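Local coordinates for protein Lys-gingipain catalytic subunit (Porphyromonas gingivalis, PDB 4TKX) that cleaves proteins after lysine as the cysteine protease domain of a secreted protein that may act as a virulence factor, and degrades hemoglobin, collagen and immunoglobulins, at residues A[80-85]-A[118-123]; A[249-254]-A[274-279]. One frame throughout, in Å; residues are numbered along the deposited sequence.

Contact 1: A[80-85]-A[118-123]. With PB (lead (II) ion), chain T.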
ATOM      1  N   LEU A  80       7.819   5.319   5.164  1.00  8.11           N
ATOM      2  CA  LEU A  80       7.691   6.749   5.404  1.00  6.95           C
ATOM      3  C   LEU A  80       6.226   7.122   5.181  1.00  7.02           C
ATOM      4  O   LEU A  80       5.712   7.034   4.067  1.00  7.47           O
ATOM      5  CB  LEU A  80       8.571   7.535   4.439  1.00  7.36           C
ATOM      6  CG  LEU A  80       8.361   9.046   4.417  1.00  8.56           C
ATOM      7  CD1 LEU A  80       8.681   9.651   5.788  1.00  9.03           C
ATOM      8  CD2 LEU A  80       9.216   9.690   3.312  1.00  9.61           C
ATOM      9  N   ALA A  81       5.555   7.535   6.249  1.00  7.15           N
ATOM     10  CA  ALA A  81       4.170   7.954   6.182  1.00  6.34           C
ATOM     11  C   ALA A  81       4.087   9.463   6.233  1.00  6.74           C
ATOM     12  O   ALA A  81       4.534  10.070   7.201  1.00  8.01           O
ATOM     13  CB  ALA A  81       3.386   7.379   7.331  1.00  7.42           C
ATOM     14  N   LEU A  82       3.512  10.049   5.187  1.00  5.81           N
ATOM     15  CA  LEU A  82       3.288  11.489   5.119  1.00  5.61           C
ATOM     16  C   LEU A  82       1.830  11.721   5.422  1.00  6.93           C
ATOM     17  O   LEU A  82       0.969  11.160   4.757  1.00  8.71           O
ATOM     18  CB  LEU A  82       3.626  12.009   3.725  1.00  6.47           C
ATOM     19  CG  LEU A  82       5.044  11.707   3.244  1.00  7.70           C
ATOM     20  CD1 LEU A  82       5.225  12.167   1.811  1.00  9.22           C
ATOM     21  CD2 LEU A  82       6.074  12.334   4.179  1.00  8.85           C
ATOM     22  N   VAL A  83       1.547  12.509   6.444  1.00  6.58           N
ATOM     23  CA  VAL A  83       0.162  12.708   6.878  1.00  6.26           C
ATOM     24  C   VAL A  83      -0.232  14.154   6.670  1.00  7.56           C
ATOM     25  O   VAL A  83       0.248  15.059   7.377  1.00  7.71           O
ATOM     26  CB  VAL A  83      -0.040  12.292   8.332  1.00  7.07           C
ATOM     27  CG1 VAL A  83      -1.489  12.484   8.738  1.00  7.61           C
ATOM     28  CG2 VAL A  83       0.373  10.847   8.523  1.00  6.86           C
ATOM     29  N   GLY A  84      -1.110  14.353   5.693  1.00  7.75           N
ATOM     30  CA  GLY A  84      -1.525  15.689   5.295  1.00  7.69           C
ATOM     31  C   GLY A  84      -1.531  15.891   3.797  1.00  7.65           C
ATOM     32  O   GLY A  84      -0.968  15.096   3.015  1.00  8.03           O
ATOM     33  N   ASP A  85      -2.194  16.970   3.398  1.00  7.57           N
ATOM     34  CA  ASP A  85      -2.251  17.383   2.011  1.00  8.12           C
ATOM     35  C   ASP A  85      -1.066  18.330   1.746  1.00  8.41           C
ATOM     36  O   ASP A  85      -0.194  18.533   2.611  1.00  8.03           O
ATOM     37  CB  ASP A  85      -3.607  18.044   1.724  1.00 10.70           C
ATOM     38  CG  ASP A  85      -4.040  17.969   0.233  1.00 12.13           C
ATOM     39  OD1 ASP A  85      -3.194  17.824  -0.683  1.00 11.53           O
ATOM     40  OD2 ASP A  85      -5.263  18.108  -0.025  1.00 12.54           O
ATOM     41  N   THR A 118       7.049   4.901   0.676  1.00  8.51           N
ATOM     42  CA  THR A 118       6.426   6.163   1.034  1.00  8.50           C
ATOM     43  C   THR A 118       4.974   6.168   0.617  1.00  7.31           C
ATOM     44  O   THR A 118       4.634   5.758  -0.499  1.00  8.09           O
ATOM     45  CB  THR A 118       7.155   7.307   0.303  1.00 10.04           C
ATOM     46  OG1 THR A 118       8.528   7.315   0.699  1.00 12.39           O
ATOM     47  CG2 THR A 118       6.529   8.664   0.617  1.00 10.92           C
ATOM     48  N   PHE A 119       4.113   6.651   1.501  1.00  6.93           N
ATOM     49  CA  PHE A 119       2.708   6.804   1.191  1.00  6.88           C
ATOM     50  C   PHE A 119       2.184   8.045   1.883  1.00  5.87           C
ATOM     51  O   PHE A 119       2.799   8.545   2.820  1.00  6.72           O
ATOM     52  CB  PHE A 119       1.899   5.568   1.590  1.00  7.80           C
ATOM     53  CG  PHE A 119       1.966   5.214   3.046  1.00  7.21           C
ATOM     54  CD1 PHE A 119       1.079   5.771   3.957  1.00  7.36           C
ATOM     55  CD2 PHE A 119       2.889   4.292   3.507  1.00  7.05           C
ATOM     56  CE1 PHE A 119       1.099   5.395   5.303  1.00  7.16           C
ATOM     57  CE2 PHE A 119       2.911   3.918   4.849  1.00  6.59           C
ATOM     58  CZ  PHE A 119       2.018   4.472   5.741  1.00  6.24           C
ATOM     59  N   ARG A 120       1.075   8.559   1.380  1.00  5.52           N
ATOM     60  CA  ARG A 120       0.527   9.809   1.866  1.00  6.11           C
ATOM     61  C   ARG A 120      -0.932   9.618   2.268  1.00  6.70           C
ATOM     62  O   ARG A 120      -1.796   9.288   1.437  1.00  7.27           O
ATOM     63  CB  ARG A 120       0.631  10.896   0.802  1.00  7.46           C
ATOM     64  CG  ARG A 120      -0.018  12.185   1.209  1.00  7.58           C
ATOM     65  CD  ARG A 120       0.086  13.234   0.115  1.00  8.21           C
ATOM     66  NE  ARG A 120       1.425  13.779  -0.124  1.00  8.94           N
ATOM     67  CZ  ARG A 120       1.844  14.971   0.290  1.00  8.82           C
ATOM     68  NH1 ARG A 120       1.079  15.731   1.069  1.00  9.55           N
ATOM     69  NH2 ARG A 120       3.055  15.388  -0.045  1.00  9.12           N
ATOM     70  N   MET A 121      -1.179   9.813   3.560  1.00  6.67           N
ATOM     71  CA  MET A 121      -2.522   9.895   4.080  1.00  6.94           C
ATOM     72  C   MET A 121      -2.965  11.345   3.933  1.00  7.17           C
ATOM     73  O   MET A 121      -2.797  12.166   4.836  1.00  7.59           O
ATOM     74  CB  MET A 121      -2.541   9.467   5.537  1.00  9.14           C
ATOM     75  CG  MET A 121      -1.873   8.145   5.729  1.00 11.73           C
ATOM     76  SD  MET A 121      -2.997   6.784   5.668  1.00 16.92           S
ATOM     77  CE  MET A 121      -3.742   6.894   7.253  1.00 13.29           C
ATOM     78  N   SER A 122      -3.520  11.662   2.773  1.00  8.08           N
ATOM     79  CA  SER A 122      -3.850  13.032   2.466  1.00  7.23           C
ATOM     80  C   SER A 122      -5.249  13.371   2.949  1.00  8.22           C
ATOM     81  O   SER A 122      -6.220  12.755   2.536  1.00  9.25           O
ATOM     82  CB  SER A 122      -3.800  13.281   0.970  1.00  8.62           C
ATOM     83  OG  SER A 122      -4.151  14.634   0.758  1.00  9.28           O
ATOM     84  N   ALA A 123      -5.335  14.361   3.824  1.00  8.47           N
ATOM     85  CA  ALA A 123      -6.601  14.760   4.426  1.00  8.36           C
ATOM     86  C   ALA A 123      -6.606  16.265   4.544  1.00  9.31           C
ATOM     87  O   ALA A 123      -5.545  16.867   4.755  1.00  9.43           O
ATOM     88  CB  ALA A 123      -6.741  14.160   5.793  1.00  9.26           C
TER
HETATM   89 PB    PB T 719      -4.907  17.797  -2.550  0.85 11.82          PB
HETATM   90  O   HOH W   1      -3.524  18.854   5.276  1.00 10.12           O
HETATM   91  O   HOH W   2      -7.115  18.890  -2.339  1.00 19.47           O

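Contact 2: A[249-254]-A[274-279]. With PB (lead (II) ion), chain T; TCK (N-[(1S)-5-amino-1-(chloroacetyl)pentyl]-4-methylbenzenesulfonamide), chain U.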
ATOM      1  N   CYS A 249      -3.992   8.348 -16.523  1.00 11.43           N
ATOM      2  CA  CYS A 249      -3.463   9.670 -16.212  1.00 12.22           C
ATOM      3  C   CYS A 249      -4.020  10.305 -14.947  1.00 11.08           C
ATOM      4  O   CYS A 249      -5.197  10.167 -14.641  1.00 11.37           O
ATOM      5  CB  CYS A 249      -3.755  10.634 -17.355  1.00 14.10           C
ATOM      6  SG  CYS A 249      -2.952  10.167 -18.892  1.00 18.22           S
ATOM      7  N   ILE A 250      -3.119  10.993 -14.255  1.00 10.34           N
ATOM      8  CA  ILE A 250      -3.367  12.111 -13.314  1.00 10.68           C
ATOM      9  C   ILE A 250      -4.385  11.996 -12.157  1.00 10.19           C
ATOM     10  O   ILE A 250      -4.607  12.973 -11.436  1.00 11.07           O
ATOM     11  CB  ILE A 250      -3.618  13.460 -14.085  1.00 11.39           C
ATOM     12  CG1 ILE A 250      -4.930  13.455 -14.869  1.00 12.66           C
ATOM     13  CG2 ILE A 250      -2.406  13.785 -14.999  1.00 12.07           C
ATOM     14  CD1 ILE A 250      -5.173  14.750 -15.672  1.00 13.40           C
ATOM     15  N   THR A 251      -4.937  10.808 -11.911  1.00  9.97           N
ATOM     16  CA  THR A 251      -5.905  10.654 -10.837  1.00  9.52           C
ATOM     17  C   THR A 251      -5.276  10.800  -9.449  1.00  9.64           C
ATOM     18  O   THR A 251      -6.001  10.970  -8.468  1.00  9.71           O
ATOM     19  CB  THR A 251      -6.625   9.301 -10.866  1.00  9.59           C
ATOM     20  OG1 THR A 251      -5.676   8.240 -10.723  1.00 10.31           O
ATOM     21  CG2 THR A 251      -7.450   9.146 -12.147  1.00 11.43           C
ATOM     22  N   ALA A 252      -3.951  10.707  -9.359  1.00  9.28           N
ATOM     23  CA  ALA A 252      -3.257  10.937  -8.090  1.00  9.75           C
ATOM     24  C   ALA A 252      -2.491  12.265  -8.062  1.00 10.11           C
ATOM     25  O   ALA A 252      -1.534  12.414  -7.315  1.00 10.92           O
ATOM     26  CB  ALA A 252      -2.327   9.769  -7.755  1.00  9.73           C
ATOM     27  N   GLN A 253      -2.918  13.223  -8.875  1.00  9.75           N
ATOM     28  CA  GLN A 253      -2.264  14.535  -8.914  1.00  9.54           C
ATOM     29  C   GLN A 253      -2.746  15.350  -7.722  1.00 10.10           C
ATOM     30  O   GLN A 253      -3.673  16.148  -7.838  1.00 10.12           O
ATOM     31  CB  GLN A 253      -2.540  15.262 -10.236  1.00 11.15           C
ATOM     32  CG  GLN A 253      -1.591  16.418 -10.475  1.00 11.94           C
ATOM     33  CD  GLN A 253      -1.784  17.057 -11.831  1.00 13.46           C
ATOM     34  OE1 GLN A 253      -2.206  18.211 -11.940  1.00 15.56           O
ATOM     35  NE2 GLN A 253      -1.471  16.307 -12.880  1.00 13.43           N
ATOM     36  N   PHE A 254      -2.089  15.139  -6.579  1.00  9.73           N
ATOM     37  CA  PHE A 254      -2.639  15.560  -5.295  1.00  9.13           C
ATOM     38  C   PHE A 254      -2.376  17.014  -4.905  1.00 10.28           C
ATOM     39  O   PHE A 254      -2.692  17.403  -3.779  1.00 10.28           O
ATOM     40  CB  PHE A 254      -2.199  14.611  -4.172  1.00  9.89           C
ATOM     41  CG  PHE A 254      -0.720  14.453  -4.050  1.00 10.07           C
ATOM     42  CD1 PHE A 254       0.023  15.364  -3.320  1.00 11.13           C
ATOM     43  CD2 PHE A 254      -0.068  13.390  -4.650  1.00 11.44           C
ATOM     44  CE1 PHE A 254       1.406  15.220  -3.208  1.00 11.43           C
ATOM     45  CE2 PHE A 254       1.297  13.251  -4.542  1.00 11.74           C
ATOM     46  CZ  PHE A 254       2.033  14.156  -3.815  1.00 11.46           C
ATOM     47  N   TYR A 274      -9.383   1.893   1.188  1.00  5.99           N
ATOM     48  CA  TYR A 274      -8.410   2.131   2.254  1.00  6.59           C
ATOM     49  C   TYR A 274      -7.068   2.624   1.705  1.00  6.51           C
ATOM     50  O   TYR A 274      -6.264   3.176   2.454  1.00  7.35           O
ATOM     51  CB  TYR A 274      -8.218   0.888   3.140  1.00  5.93           C
ATOM     52  CG  TYR A 274      -7.667  -0.331   2.435  1.00  6.00           C
ATOM     53  CD1 TYR A 274      -6.318  -0.438   2.149  1.00  6.32           C
ATOM     54  CD2 TYR A 274      -8.501  -1.376   2.038  1.00  6.60           C
ATOM     55  CE1 TYR A 274      -5.806  -1.549   1.506  1.00  6.12           C
ATOM     56  CE2 TYR A 274      -7.986  -2.494   1.359  1.00  6.74           C
ATOM     57  CZ  TYR A 274      -6.639  -2.561   1.100  1.00  6.74           C
ATOM     58  OH  TYR A 274      -6.090  -3.655   0.464  1.00  8.41           O
ATOM     59  N   ALA A 275      -6.845   2.436   0.397  1.00  5.77           N
ATOM     60  CA  ALA A 275      -5.644   2.892  -0.275  1.00  5.55           C
ATOM     61  C   ALA A 275      -5.911   2.953  -1.773  1.00  6.29           C
ATOM     62  O   ALA A 275      -6.744   2.204  -2.303  1.00  7.51           O
ATOM     63  CB  ALA A 275      -4.463   1.947  -0.007  1.00  6.84           C
ATOM     64  N   TYR A 276      -5.157   3.815  -2.438  1.00  6.56           N
ATOM     65  CA  TYR A 276      -5.227   4.026  -3.877  1.00  6.16           C
ATOM     66  C   TYR A 276      -3.807   4.109  -4.421  1.00  5.70           C
ATOM     67  O   TYR A 276      -2.950   4.795  -3.848  1.00  7.17           O
ATOM     68  CB  TYR A 276      -5.910   5.362  -4.185  1.00  6.69           C
ATOM     69  CG  TYR A 276      -6.142   5.594  -5.660  1.00  7.09           C
ATOM     70  CD1 TYR A 276      -7.074   4.824  -6.363  1.00  7.26           C
ATOM     71  CD2 TYR A 276      -5.439   6.562  -6.356  1.00  7.11           C
ATOM     72  CE1 TYR A 276      -7.286   5.006  -7.696  1.00  7.92           C
ATOM     73  CE2 TYR A 276      -5.662   6.763  -7.713  1.00  8.06           C
ATOM     74  CZ  TYR A 276      -6.594   5.984  -8.369  1.00  8.30           C
ATOM     75  OH  TYR A 276      -6.846   6.167  -9.701  1.00  9.47           O
ATOM     76  N   ILE A 277      -3.569   3.433  -5.527  1.00  5.89           N
ATOM     77  CA  ILE A 277      -2.355   3.615  -6.303  1.00  6.64           C
ATOM     78  C   ILE A 277      -2.748   4.238  -7.638  1.00  7.08           C
ATOM     79  O   ILE A 277      -3.624   3.721  -8.354  1.00  8.01           O
ATOM     80  CB  ILE A 277      -1.617   2.277  -6.552  1.00  6.96           C
ATOM     81  CG1 ILE A 277      -1.140   1.658  -5.234  1.00  7.94           C
ATOM     82  CG2 ILE A 277      -0.434   2.478  -7.500  1.00  8.07           C
ATOM     83  CD1 ILE A 277      -0.758   0.158  -5.350  1.00  7.81           C
ATOM     84  N   GLY A 278      -2.115   5.364  -7.948  1.00  7.37           N
ATOM     85  CA  GLY A 278      -2.341   6.035  -9.211  1.00  7.95           C
ATOM     86  C   GLY A 278      -1.181   6.958  -9.554  1.00  8.26           C
ATOM     87  O   GLY A 278      -0.195   7.052  -8.824  1.00  8.28           O
ATOM     88  N   SER A 279      -1.324   7.640 -10.683  1.00  8.26           N
ATOM     89  CA  SER A 279      -0.273   8.476 -11.224  1.00  8.41           C
ATOM     90  C   SER A 279      -0.590   9.954 -11.055  1.00  9.58           C
ATOM     91  O   SER A 279      -1.717  10.386 -11.287  1.00  9.89           O
ATOM     92  CB  SER A 279      -0.126   8.187 -12.716  1.00  9.42           C
ATOM     93  OG  SER A 279       0.948   8.939 -13.256  1.00 10.65           O
TER
HETATM   94 PB    PB T 719      -4.907  17.797  -2.550  0.85 11.82          PB
HETATM   95  S   TCK U 720      -2.600   8.775 -23.051  1.00 23.31           S
HETATM   96  O1S TCK U 720      -1.615   7.822 -23.482  1.00 23.02           O
HETATM   97  O2S TCK U 720      -3.831   8.489 -23.780  1.00 24.77           O
HETATM   98  C1  TCK U 720      -2.070  10.447 -23.399  1.00 24.17           C
HETATM   99  C2  TCK U 720      -2.835  11.209 -24.273  1.00 26.43           C
HETATM  100  C3  TCK U 720      -2.436  12.526 -24.561  1.00 26.82           C
HETATM  101  C4  TCK U 720      -1.296  13.039 -23.977  1.00 27.34           C
HETATM  102  C5  TCK U 720      -0.523  12.253 -23.088  1.00 25.89           C
HETATM  103  C6  TCK U 720      -0.911  10.953 -22.802  1.00 25.16           C
HETATM  104  C7  TCK U 720      -0.878  14.445 -24.300  1.00 27.88           C
HETATM  105  N   TCK U 720      -2.811   8.609 -21.418  1.00 20.34           N
HETATM  106  CA  TCK U 720      -4.030   8.051 -20.818  1.00 19.87           C
HETATM  107  C   TCK U 720      -4.602   9.084 -19.884  1.00 20.86           C
HETATM  108  O   TCK U 720      -5.334   8.771 -18.976  1.00 22.03           O
HETATM  109  CB  TCK U 720      -3.689   6.756 -20.033  1.00 18.64           C
HETATM  110  CG  TCK U 720      -3.240   5.640 -20.952  1.00 18.01           C
HETATM  111  CD  TCK U 720      -2.702   4.390 -20.163  1.00 16.78           C
HETATM  112  CE  TCK U 720      -3.797   3.498 -19.641  1.00 14.89           C
HETATM  113  NZ  TCK U 720      -3.214   2.418 -18.881  1.00 14.27           N
HETATM  114  CM  TCK U 720      -4.159  10.543 -20.070  1.00 21.77           C
HETATM  115  O   HOH W   3      -3.708   7.187 -12.118  1.00 10.79           O
HETATM  116  O   HOH W   2      -7.115  18.890  -2.339  1.00 19.47           O

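Contact 1: A[80-85]-A[118-123]
Arg120 reaches from its own strand to the residue just past the C-terminal end of the neighbouring strand, where NH1 donates to Gly84 O at 2.9 Å. With CG anti to the backbone N (chi1 175°), the side chain runs alongside the other segment: CB lies near Leu82 O, CG lies near both the Leu82 and the Gly84 carbonyl oxygens, and Arg120 CD stays 3.6 Å from Gly84 O. A bend at chi3 (-70°) then brings the NH1 edge of the guanidinium up to that oxygen. NH1 approaches from above the Gly84 carbonyl plane, 42° out of it. NH1 also donates to Ile89 O, and NH2 forms a salt bridge with Asp102, so several partners fix the rotation of the group.

Strands 80-83 and 118-121 are adjacent and parallel, the third and fourth in chain order, with 118-121 at the edge of a four-stranded parallel sheet. Phe119 N donates to Leu80 O, and Leu82 grips the next strand twice, its N to Phe119 O and its O accepting from Met121 N. Past the strand ends, Gly84 N continues the ladder to Met121 O at 2.9 Å. On the face carrying Ala81 and Val83, the Phe119 ring covers Ala81, whose CA sits 4.2 Å from the ring centroid, while helix 25-37 packs there through Trp31. On the other face Leu80 CD2 lies 3.6 Å from Thr118 OG1.

Asp85 leaves the sheet with both carboxylate oxygens on the lead ion, OD1 at 2.5 Å. Its OD2 also accepts from Arg267, and Ser122 OG bonds to Glu263, another ligand of the same metal. Lead occupies the first calcium site here; the metal and Arg267 would largely offset the charge of Asp85 and Glu263, with Arg120 farther off and committed to Asp102.

Contact 2: A[249-254]-A[274-279]
The Tyr276 ring meets the 249-254 loop at its edge: Thr251 OG1 lies in the ring plane and Ala252 CB approaches near that plane, 4.5 Å from Tyr276 CE2. The ring of Phe261 packs against Tyr276 with the planes at about 55°, and the loop's own Phe254 ring meets His358 edge-to-face. Tyr276 CG is anti to the backbone N (chi1 -174°), which directs the phenol toward the loop, and there Tyr276 OH donates to Thr251 OG1 at 2.6 Å. The two side chains cross at about a right angle. Thr251 OG1 in turn donates to a water 2.6 Å away, and the same water accepts from Ser279 N, so the hydroxyl and the water together link the ring to the strand backbone. Tyr276 OH has a further partner in Trp222 NE1.

The strand is 275-279, inside the mixed sheet of the caspase-like catalytic domain of the gingipains, and the loop follows the neighbouring parallel strand 242-247. As in other clan CD peptidases, the nucleophile lies just beyond a strand end: Cys249 SG is joined to TCK CM by a 1.7 Å covalent bond, and Cys249 N donates to TCK O at 2.8 Å. That carbonyl thus receives a backbone N-H from the nucleophile itself, and Gly217 N is among the other groups binding the inhibitor.

After Cys249 the chain makes a type I turn from Ile250 to Gln253, closed by Gln253 N to Ile250 O. Ala252 N, inside the turn, donates to Ser279 O at 3.0 Å, approaching from well above the carbonyl plane (53° out of it), and Ile250 CA contacts the same oxygen. Ala252 CB rests 3.5 Å from Gly278 C. Farther along, Phe254 O binds the lead ion at 2.6 Å.

From the N terminus, the chain first runs through strand 79-83, then, after Asp85, 32 residues including the helix 103-106 before segment 118-123, where contact 1 closes that loop by pairing strand 79-83 with strand 117-121. Contact 2 opens later, after strand 242-247, and closes a shorter excursion containing helix 261-267 when the chain returns as strand 273-279. The two loops are in series, neither nested nor crossed. They belong to different sheets of one catalytic region, the four-stranded parallel sheet and the six-stranded mixed one, and meet at the lead ion, which Asp85 and Phe254 both bind together with a shared water and Glu263. The Phe254 ring also packs against Arg120.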